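Local coordinates for SusD-like carbohydrate binding protein BF1063 (Bacteroides fragilis NCTC 9343, PDB 3I4G), which probably binds carbohydrate at the outer membrane, as a SusD-like protein, at residues L287-E292 with N495-V500; T297-D302 with K313-R318; L59-F64 with E443-L448. One frame throughout, in Å; residues are numbered along the deposited sequence.

Interaction 1: residues L287-E292 with N495-V500; sequences LYESYE and NYRWYV
E289 and R497 meet in a salt bridge between the region at the end of helix 285-288 and the start of strand 497-502. The tight part is one carboxylate oxygen. E289 OE2 accepts from R497 NH1 at 3.0 Å, and R497 CD lies 3.2 Å from the same OE2. The bond is bent, with an N-H...O angle of 137°. OE2 uses its syn lone pair, on the side of OE1, but it sits 29° out of the guanidinium plane. The carboxylate and guanidinium planes are 37° apart, and the two side chains cross at about a right angle. This is therefore a single oblique contact and not a side-by-side pairing of two oxygens with two nitrogens.

The shapes of the chains explain the approach. E289 runs extended beyond CG and reaches out with its end. R497 bends at chi3, which swings the guanidinium back so that NH1 meets OE2; CD, at the bend, lies near the same oxygen.

The rest of the contact is loose. E289 OE1 stays 3.8 Å from R497 NH1, and the two segments bury only 75 Å² between them. E289 is partly exposed, whereas R497 is buried. Each charged group has its stronger polar partner elsewhere: Y301 OH hydrogen-bonds to E289 OE2, and D491 forms a salt bridge with R497 NE.

R497 is thus shared by two acids, E289 and D491, while OE2 receives both an arginine and a tyrosine. The positive charge and the hydroxyl would be expected to stabilise E289 as a carboxylate.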
loop_
_atom_site.group_PDB
_atom_site.type_symbol
_atom_site.label_atom_id
_atom_site.label_comp_id
_atom_site.label_asym_id
_atom_site.label_seq_id
_atom_site.Cartn_x
_atom_site.Cartn_y
_atom_site.Cartn_z
ATOM N N LEU A 287 15.349 -3.024 -0.340
ATOM C CA LEU A 287 14.707 -2.263 0.756
ATOM C C LEU A 287 15.620 -2.274 1.996
ATOM O O LEU A 287 15.865 -1.223 2.600
ATOM C CB LEU A 287 13.341 -2.831 1.104
ATOM C CG LEU A 287 12.687 -2.238 2.352
ATOM C CD1 LEU A 287 12.530 -0.699 2.286
ATOM C CD2 LEU A 287 11.318 -2.904 2.633
ATOM N N TYR A 288 16.078 -3.446 2.415
ATOM C CA TYR A 288 17.006 -3.523 3.527
ATOM C C TYR A 288 18.154 -2.510 3.429
ATOM O O TYR A 288 18.510 -1.870 4.426
ATOM C CB TYR A 288 17.573 -4.952 3.684
ATOM C CG TYR A 288 18.763 -4.972 4.594
ATOM C CD1 TYR A 288 18.582 -4.816 5.972
ATOM C CD2 TYR A 288 20.061 -5.089 4.117
ATOM C CE1 TYR A 288 19.667 -4.780 6.821
ATOM C CE2 TYR A 288 21.152 -5.036 5.009
ATOM C CZ TYR A 288 20.903 -4.862 6.344
ATOM O OH TYR A 288 21.957 -4.819 7.278
ATOM N N GLU A 289 18.724 -2.356 2.251
ATOM C CA GLU A 289 19.857 -1.478 2.010
ATOM C C GLU A 289 19.513 0.009 1.959
ATOM O O GLU A 289 20.407 0.844 1.987
ATOM C CB GLU A 289 20.509 -1.863 0.679
ATOM C CG GLU A 289 21.129 -3.241 0.694
ATOM C CD GLU A 289 21.386 -3.819 -0.672
ATOM O OE1 GLU A 289 21.269 -3.089 -1.688
ATOM O OE2 GLU A 289 21.673 -5.024 -0.738
ATOM N N SER A 290 18.228 0.331 1.902
ATOM C CA SER A 290 17.814 1.712 1.715
ATOM C C SER A 290 17.864 2.546 3.007
ATOM O O SER A 290 18.097 3.759 2.956
ATOM C CB SER A 290 16.404 1.734 1.072
ATOM O OG SER A 290 16.121 3.064 0.644
ATOM N N TYR A 291 17.644 1.925 4.149
ATOM C CA TYR A 291 17.584 2.623 5.412
ATOM C C TYR A 291 18.929 3.286 5.736
ATOM O O TYR A 291 19.985 2.689 5.554
ATOM C CB TYR A 291 17.211 1.666 6.541
ATOM C CG TYR A 291 15.850 1.069 6.428
ATOM C CD1 TYR A 291 14.747 1.680 6.966
ATOM C CD2 TYR A 291 15.664 -0.135 5.790
ATOM C CE1 TYR A 291 13.471 1.139 6.837
ATOM C CE2 TYR A 291 14.413 -0.681 5.663
ATOM C CZ TYR A 291 13.324 -0.055 6.182
ATOM O OH TYR A 291 12.051 -0.605 6.070
ATOM N N GLU A 292 18.919 4.525 6.187
ATOM C CA GLU A 292 20.157 5.155 6.605
ATOM C C GLU A 292 20.763 4.526 7.855
ATOM O O GLU A 292 20.120 3.784 8.575
ATOM C CB GLU A 292 19.891 6.630 6.880
ATOM C CG GLU A 292 19.518 7.413 5.638
ATOM C CD GLU A 292 18.763 8.712 5.912
ATOM O OE1 GLU A 292 18.634 9.153 7.069
ATOM O OE2 GLU A 292 18.347 9.351 4.913
ATOM N N ASN A 495 28.778 -9.251 -1.246
ATOM C CA ASN A 495 28.147 -9.156 0.069
ATOM C C ASN A 495 27.361 -10.378 0.477
ATOM O O ASN A 495 26.642 -10.352 1.473
ATOM C CB ASN A 495 27.326 -7.877 0.126
ATOM C CG ASN A 495 28.183 -6.660 -0.091
ATOM O OD1 ASN A 495 28.043 -5.913 -1.091
ATOM N ND2 ASN A 495 29.117 -6.480 0.785
ATOM N N TYR A 496 27.509 -11.460 -0.276
ATOM C CA TYR A 496 26.942 -12.764 0.083
ATOM C C TYR A 496 25.415 -12.751 0.218
ATOM O O TYR A 496 24.816 -13.534 0.971
ATOM C CB TYR A 496 27.583 -13.325 1.382
ATOM C CG TYR A 496 29.088 -13.416 1.331
ATOM C CD1 TYR A 496 29.877 -12.327 1.710
ATOM C CD2 TYR A 496 29.713 -14.557 0.913
ATOM C CE1 TYR A 496 31.242 -12.377 1.616
ATOM C CE2 TYR A 496 31.113 -14.627 0.853
ATOM C CZ TYR A 496 31.841 -13.553 1.233
ATOM O OH TYR A 496 33.246 -13.619 1.160
ATOM N N ARG A 497 24.760 -11.881 -0.554
ATOM C CA ARG A 497 23.301 -11.819 -0.539
ATOM C C ARG A 497 22.727 -13.008 -1.311
ATOM O O ARG A 497 23.251 -13.434 -2.326
ATOM C CB ARG A 497 22.803 -10.506 -1.138
ATOM C CG ARG A 497 23.243 -9.283 -0.354
ATOM C CD ARG A 497 22.861 -7.995 -1.043
ATOM N NE ARG A 497 23.474 -7.971 -2.365
ATOM C CZ ARG A 497 23.006 -7.304 -3.409
ATOM N NH1 ARG A 497 21.974 -6.489 -3.282
ATOM N NH2 ARG A 497 23.560 -7.464 -4.594
ATOM N N TRP A 498 21.627 -13.552 -0.824
ATOM C CA TRP A 498 20.970 -14.684 -1.467
ATOM C C TRP A 498 20.351 -14.264 -2.823
ATOM O O TRP A 498 19.685 -13.245 -2.883
ATOM C CB TRP A 498 19.881 -15.264 -0.540
ATOM C CG TRP A 498 19.247 -16.490 -1.033
ATOM C CD1 TRP A 498 17.983 -16.632 -1.529
ATOM C CD2 TRP A 498 19.845 -17.787 -1.088
ATOM N NE1 TRP A 498 17.771 -17.931 -1.884
ATOM C CE2 TRP A 498 18.896 -18.667 -1.630
ATOM C CE3 TRP A 498 21.102 -18.288 -0.744
ATOM C CZ2 TRP A 498 19.146 -20.042 -1.791
ATOM C CZ3 TRP A 498 21.354 -19.638 -0.931
ATOM C CH2 TRP A 498 20.377 -20.495 -1.433
ATOM N N TYR A 499 20.524 -15.077 -3.877
ATOM C CA TYR A 499 19.884 -14.787 -5.151
ATOM C C TYR A 499 18.402 -15.183 -5.044
ATOM O O TYR A 499 18.079 -16.347 -4.785
ATOM C CB TYR A 499 20.514 -15.538 -6.323
ATOM C CG TYR A 499 19.767 -15.232 -7.605
ATOM C CD1 TYR A 499 20.046 -14.060 -8.334
ATOM C CD2 TYR A 499 18.748 -16.064 -8.064
ATOM C CE1 TYR A 499 19.347 -13.760 -9.467
ATOM C CE2 TYR A 499 18.039 -15.750 -9.221
ATOM C CZ TYR A 499 18.357 -14.605 -9.907
ATOM O OH TYR A 499 17.674 -14.276 -11.070
ATOM N N VAL A 500 17.518 -14.209 -5.281
ATOM C CA VAL A 500 16.090 -14.454 -5.179
ATOM C C VAL A 500 15.419 -14.678 -6.534
ATOM O O VAL A 500 14.685 -15.657 -6.702
ATOM C CB VAL A 500 15.417 -13.293 -4.442
ATOM C CG1 VAL A 500 13.928 -13.500 -4.308
ATOM C CG2 VAL A 500 15.997 -13.198 -3.037
#

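Interaction 2: residues T297-D302 with K313-R318; sequences TPFSYD and KDRDPR
R315 lays its guanidinium flat on the ring of F299, joining a loop at 297-302 to the approach to helix 317-322. Within 313-318, D314 comes just before the residue that makes the contact, and its backbone hydrogen-bonds with K294.

R315 follows and carries the whole contact. Its chain bends at chi2 (-69°) and chi3 (-70°), folding the guanidinium over one face of the F299 ring. The planes are 14° apart, and the centres of the two groups lie 3.7 Å apart. The overlap is offset: R315 CZ is 3.2 Å from F299 CD1, and R315 NH1 is 3.4 Å from F299 CE1. R315 NH2 comes over the root of the ring, 3.4 Å from F299 CG. F299 holds its CG anti to the backbone N, which carries the ring toward the arginine. In the same loop, F299 CE2 lies over the centre of the Y301 ring. R315 NH2 also donates to the backbone oxygens of Y288 and Y291, so the cation is held by polar bonds while its face rests on carbon.

D316 comes next, at the N-cap of the helix. Its OD1 accepts from R318 N at 2.9 Å and from R318 NE at 3.0 Å. Its OD2 takes R318 NH2 at 2.8 Å. R318 thus grips side-on, through NE and NH2, the acid that caps its own helix.

The arrangement is a parallel-stacked cation-pi pair, followed directly by an aspartate N-cap.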
loop_
_atom_site.group_PDB
_atom_site.type_symbol
_atom_site.label_atom_id
_atom_site.label_comp_id
_atom_site.label_asym_id
_atom_site.label_seq_id
_atom_site.Cartn_x
_atom_site.Cartn_y
_atom_site.Cartn_z
ATOM N N THR A 297 23.437 9.112 7.525
ATOM C CA THR A 297 24.261 8.909 6.348
ATOM C C THR A 297 23.797 7.614 5.634
ATOM O O THR A 297 23.158 6.750 6.248
ATOM C CB THR A 297 25.762 8.846 6.676
ATOM O OG1 THR A 297 26.018 7.792 7.595
ATOM C CG2 THR A 297 26.227 10.151 7.292
ATOM N N PRO A 298 24.049 7.502 4.318
ATOM C CA PRO A 298 23.569 6.347 3.564
ATOM C C PRO A 298 24.251 5.073 3.958
ATOM O O PRO A 298 25.436 5.054 4.327
ATOM C CB PRO A 298 23.921 6.672 2.103
ATOM C CG PRO A 298 24.305 8.096 2.088
ATOM C CD PRO A 298 24.728 8.497 3.448
ATOM N N PHE A 299 23.485 3.999 3.886
ATOM C CA PHE A 299 24.011 2.689 4.167
ATOM C C PHE A 299 25.029 2.225 3.126
ATOM O O PHE A 299 24.887 2.495 1.926
ATOM C CB PHE A 299 22.881 1.653 4.234
ATOM C CG PHE A 299 23.385 0.269 4.478
ATOM C CD1 PHE A 299 23.917 -0.093 5.685
ATOM C CD2 PHE A 299 23.390 -0.644 3.447
ATOM C CE1 PHE A 299 24.409 -1.373 5.895
ATOM C CE2 PHE A 299 23.878 -1.922 3.645
ATOM C CZ PHE A 299 24.403 -2.275 4.855
ATOM N N SER A 300 26.056 1.524 3.604
ATOM C CA SER A 300 26.987 0.807 2.763
ATOM C C SER A 300 27.468 -0.435 3.494
ATOM O O SER A 300 27.746 -0.379 4.651
ATOM C CB SER A 300 28.208 1.643 2.400
ATOM O OG SER A 300 29.073 0.860 1.587
ATOM N N TYR A 301 27.511 -1.572 2.787
ATOM C CA TYR A 301 28.056 -2.795 3.330
ATOM C C TYR A 301 29.541 -2.626 3.623
ATOM O O TYR A 301 30.088 -3.360 4.413
ATOM C CB TYR A 301 27.915 -3.976 2.364
ATOM C CG TYR A 301 26.512 -4.478 2.163
ATOM C CD1 TYR A 301 25.886 -5.212 3.141
ATOM C CD2 TYR A 301 25.856 -4.282 0.972
ATOM C CE1 TYR A 301 24.579 -5.693 2.968
ATOM C CE2 TYR A 301 24.564 -4.740 0.790
ATOM C CZ TYR A 301 23.945 -5.472 1.771
ATOM O OH TYR A 301 22.669 -5.939 1.594
ATOM N N ASP A 302 30.180 -1.659 2.974
ATOM C CA ASP A 302 31.618 -1.441 3.178
ATOM C C ASP A 302 31.953 -0.574 4.383
ATOM O O ASP A 302 33.124 -0.384 4.695
ATOM C CB ASP A 302 32.202 -0.840 1.906
ATOM C CG ASP A 302 32.096 -1.786 0.721
ATOM O OD1 ASP A 302 32.217 -3.008 0.943
ATOM O OD2 ASP A 302 31.941 -1.313 -0.412
ATOM N N LYS A 313 21.252 -3.159 13.446
ATOM C CA LYS A 313 22.031 -2.376 14.399
ATOM C C LYS A 313 22.647 -1.139 13.751
ATOM O O LYS A 313 23.231 -1.212 12.664
ATOM C CB LYS A 313 23.137 -3.243 15.008
ATOM C CG LYS A 313 24.009 -2.492 16.046
ATOM C CD LYS A 313 25.053 -3.386 16.672
ATOM C CE LYS A 313 25.917 -2.587 17.672
ATOM N NZ LYS A 313 26.992 -3.451 18.204
ATOM N N ASP A 314 22.498 -0.007 14.438
ATOM C CA ASP A 314 23.045 1.282 13.984
ATOM C C ASP A 314 22.348 1.753 12.697
ATOM O O ASP A 314 22.880 2.555 11.940
ATOM C CB ASP A 314 24.572 1.242 13.805
ATOM C CG ASP A 314 25.233 2.594 14.045
ATOM O OD1 ASP A 314 24.518 3.603 14.214
ATOM O OD2 ASP A 314 26.493 2.624 14.115
ATOM N N ARG A 315 21.118 1.279 12.480
ATOM C CA ARG A 315 20.309 1.702 11.360
ATOM C C ARG A 315 19.054 2.401 11.830
ATOM O O ARG A 315 18.605 2.224 12.955
ATOM C CB ARG A 315 19.881 0.503 10.486
ATOM C CG ARG A 315 21.040 -0.335 9.933
ATOM C CD ARG A 315 21.880 0.388 8.868
ATOM N NE ARG A 315 21.159 0.570 7.601
ATOM C CZ ARG A 315 20.889 -0.396 6.741
ATOM N NH1 ARG A 315 21.245 -1.648 6.988
ATOM N NH2 ARG A 315 20.215 -0.121 5.643
ATOM N N ASP A 316 18.463 3.162 10.912
ATOM C CA ASP A 316 17.155 3.798 11.119
ATOM C C ASP A 316 16.268 2.811 11.896
ATOM O O ASP A 316 16.131 1.664 11.480
ATOM C CB ASP A 316 16.571 4.114 9.751
ATOM C CG ASP A 316 15.334 5.009 9.793
ATOM O OD1 ASP A 316 14.412 4.766 10.588
ATOM O OD2 ASP A 316 15.275 5.908 8.939
ATOM N N PRO A 317 15.643 3.253 13.008
ATOM C CA PRO A 317 14.787 2.356 13.771
ATOM C C PRO A 317 13.672 1.749 12.942
ATOM O O PRO A 317 13.202 0.655 13.290
ATOM C CB PRO A 317 14.222 3.261 14.895
ATOM C CG PRO A 317 15.242 4.303 15.054
ATOM C CD PRO A 317 15.779 4.557 13.673
ATOM N N ARG A 318 13.261 2.424 11.861
ATOM C CA ARG A 318 12.173 1.861 11.030
ATOM C C ARG A 318 12.554 0.564 10.347
ATOM O O ARG A 318 11.637 -0.179 9.956
ATOM C CB ARG A 318 11.699 2.892 9.996
ATOM C CG ARG A 318 10.939 4.027 10.656
ATOM C CD ARG A 318 10.665 5.163 9.727
ATOM N NE ARG A 318 11.890 5.930 9.451
ATOM C CZ ARG A 318 11.942 7.019 8.702
ATOM N NH1 ARG A 318 10.849 7.528 8.162
ATOM N NH2 ARG A 318 13.116 7.614 8.500
#

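Interaction 3: residues L59-F64 with E443-L448; sequences LSDNAF and ERRIEL
N62 OD1 takes two bonds from R445, which reaches it from helix 433-447. R445 NE donates at 2.8 Å and R445 NH2 at 2.9 Å, so NE and one terminal nitrogen grip a single oxygen side-on. Both donors lie in the carbonyl plane of N62, and OD1 lies in the guanidinium plane. The amide and guanidinium planes are only 6° apart.

The nitrogen of the N62 amide is linked to R445 too, through a water. N62 ND2 donates to this water at 2.9 Å, and the water donates to R445 O at 2.7 Å. R445 is extended from CG to NE, with CG anti to the backbone N (chi1 -176°), so it spans from helix to turn.

D61 comes over one face of the guanidinium, its carboxylate stacked at 10°. D61 OD2 is 3.6 Å from R445 NH2, but no N-H points at it, so this salt bridge is one of charge alone. The stronger partner of D61 is R454, and R445 NH2 has a further salt bridge with D286.

Further out, S60 OG accepts from N62 N at 3.1 Å, an ST turn within the type I turn from S60 to A63. R454 of helix 454-461 packs against S60, N62 and R445.

All three touching residues are buried. The arginine charge is therefore met within the protein by a neutral amide oxygen and by carboxylates, which probably offset the cost of burying it.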
loop_
_atom_site.group_PDB
_atom_site.type_symbol
_atom_site.label_atom_id
_atom_site.label_comp_id
_atom_site.label_asym_id
_atom_site.label_seq_id
_atom_site.Cartn_x
_atom_site.Cartn_y
_atom_site.Cartn_z
ATOM N N LEU A 59 5.262 -6.430 -6.099
ATOM C CA LEU A 59 5.424 -5.969 -7.459
ATOM C C LEU A 59 6.479 -4.892 -7.566
ATOM O O LEU A 59 6.722 -4.376 -8.655
ATOM C CB LEU A 59 4.089 -5.380 -7.935
ATOM C CG LEU A 59 2.868 -6.283 -7.785
ATOM C CD1 LEU A 59 1.618 -5.585 -8.388
ATOM C CD2 LEU A 59 3.075 -7.685 -8.395
ATOM N N SER A 60 7.064 -4.506 -6.440
ATOM C CA SER A 60 7.993 -3.401 -6.354
ATOM C C SER A 60 9.402 -3.877 -6.022
ATOM O O SER A 60 9.627 -5.051 -5.753
ATOM C CB SER A 60 7.552 -2.406 -5.266
ATOM O OG SER A 60 7.841 -2.856 -3.970
ATOM N N ASP A 61 10.317 -2.923 -6.018
ATOM C CA ASP A 61 11.696 -3.127 -5.615
ATOM C C ASP A 61 11.876 -3.415 -4.111
ATOM O O ASP A 61 12.975 -3.750 -3.706
ATOM C CB ASP A 61 12.600 -1.957 -6.091
ATOM C CG ASP A 61 12.102 -0.583 -5.707
ATOM O OD1 ASP A 61 10.899 -0.414 -5.370
ATOM O OD2 ASP A 61 12.894 0.370 -5.811
ATOM N N ASN A 62 10.817 -3.305 -3.333
ATOM C CA ASN A 62 10.874 -3.557 -1.905
ATOM C C ASN A 62 10.722 -4.998 -1.487
ATOM O O ASN A 62 11.127 -5.345 -0.366
ATOM C CB ASN A 62 9.770 -2.762 -1.163
ATOM C CG ASN A 62 10.049 -1.288 -1.009
ATOM O OD1 ASN A 62 11.151 -0.816 -1.271
ATOM N ND2 ASN A 62 9.060 -0.570 -0.499
ATOM N N ALA A 63 10.133 -5.860 -2.320
ATOM C CA ALA A 63 9.741 -7.171 -1.826
ATOM C C ALA A 63 9.550 -8.149 -2.963
ATOM O O ALA A 63 9.693 -7.806 -4.133
ATOM C CB ALA A 63 8.479 -7.058 -0.969
ATOM N N PHE A 64 9.244 -9.372 -2.583
ATOM C CA PHE A 64 9.109 -10.505 -3.490
ATOM C C PHE A 64 7.977 -11.383 -2.994
ATOM O O PHE A 64 7.698 -11.461 -1.805
ATOM C CB PHE A 64 10.421 -11.262 -3.510
ATOM C CG PHE A 64 10.468 -12.466 -4.433
ATOM C CD1 PHE A 64 10.574 -12.267 -5.797
ATOM C CD2 PHE A 64 10.549 -13.753 -3.954
ATOM C CE1 PHE A 64 10.667 -13.356 -6.691
ATOM C CE2 PHE A 64 10.657 -14.825 -4.822
ATOM C CZ PHE A 64 10.718 -14.629 -6.199
ATOM N N GLU A 443 12.681 9.311 1.492
ATOM C CA GLU A 443 12.042 9.304 2.782
ATOM C C GLU A 443 10.687 8.630 2.678
ATOM O O GLU A 443 10.293 7.895 3.570
ATOM C CB GLU A 443 11.914 10.728 3.333
ATOM C CG GLU A 443 11.440 10.756 4.758
ATOM C CD GLU A 443 12.482 10.174 5.721
ATOM O OE1 GLU A 443 13.724 10.268 5.472
ATOM O OE2 GLU A 443 12.077 9.641 6.765
ATOM N N ARG A 444 9.952 8.904 1.610
ATOM C CA ARG A 444 8.701 8.295 1.393
ATOM C C ARG A 444 8.852 6.767 1.302
ATOM O O ARG A 444 8.056 6.000 1.850
ATOM C CB ARG A 444 8.078 8.877 0.117
ATOM C CG ARG A 444 6.741 8.399 -0.191
ATOM C CD ARG A 444 6.258 9.082 -1.507
ATOM N NE ARG A 444 4.967 8.567 -1.850
ATOM C CZ ARG A 444 3.806 9.123 -1.578
ATOM N NH1 ARG A 444 3.708 10.307 -0.963
ATOM N NH2 ARG A 444 2.737 8.466 -1.938
ATOM N N ARG A 445 9.868 6.288 0.597
ATOM C CA ARG A 445 10.143 4.849 0.492
ATOM C C ARG A 445 10.322 4.231 1.869
ATOM O O ARG A 445 9.724 3.201 2.197
ATOM C CB ARG A 445 11.403 4.600 -0.338
ATOM C CG ARG A 445 11.658 3.151 -0.551
ATOM C CD ARG A 445 12.911 2.821 -1.300
ATOM N NE ARG A 445 12.915 1.365 -1.625
ATOM C CZ ARG A 445 13.887 0.721 -2.245
ATOM N NH1 ARG A 445 14.990 1.336 -2.612
ATOM N NH2 ARG A 445 13.756 -0.572 -2.469
ATOM N N ILE A 446 11.133 4.865 2.697
ATOM C CA ILE A 446 11.387 4.331 4.022
ATOM C C ILE A 446 10.169 4.406 4.922
ATOM O O ILE A 446 9.743 3.426 5.537
ATOM C CB ILE A 446 12.568 5.091 4.686
ATOM C CG1 ILE A 446 13.867 4.906 3.905
ATOM C CG2 ILE A 446 12.744 4.669 6.154
ATOM C CD1 ILE A 446 14.244 3.475 3.593
ATOM N N GLU A 447 9.531 5.568 4.948
ATOM C CA GLU A 447 8.389 5.755 5.846
ATOM C C GLU A 447 7.242 4.814 5.554
ATOM O O GLU A 447 6.634 4.274 6.484
ATOM C CB GLU A 447 7.923 7.204 5.774
ATOM C CG GLU A 447 6.710 7.501 6.604
ATOM C CD GLU A 447 6.889 7.359 8.100
ATOM O OE1 GLU A 447 8.042 7.349 8.569
ATOM O OE2 GLU A 447 5.869 7.258 8.803
ATOM N N LEU A 448 6.963 4.578 4.274
ATOM C CA LEU A 448 5.804 3.792 3.870
ATOM C C LEU A 448 6.136 2.384 3.447
ATOM O O LEU A 448 5.266 1.691 2.923
ATOM C CB LEU A 448 5.094 4.505 2.710
ATOM C CG LEU A 448 4.633 5.928 2.968
ATOM C CD1 LEU A 448 4.102 6.551 1.654
ATOM C CD2 LEU A 448 3.581 5.997 4.078
HETATM O O HOH W 1 8.176 2.116 0.216
#

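In the fold
From the N terminus, the chain first passes 59-64, at the start of strand 63-65. Interaction 3 closes the longest loop, returning at 443-448 on helix 433-447. Inside that loop lies 287-292, whose partner 495-500 comes after it, so interactions 1 and 3 cross. Interaction 2 closes a short loop, 297-302 with 313-318, lying within both larger loops. Adjacent contacts touch: Y301 and R315 of interaction 2 reach E289 and Y288 of interaction 1, R318 forms salt bridges with E443 and E447, and F64 packs on V500. Together they tie the N-terminal strand, helices 285-288, 317-322 and 433-447, and strand 497-502.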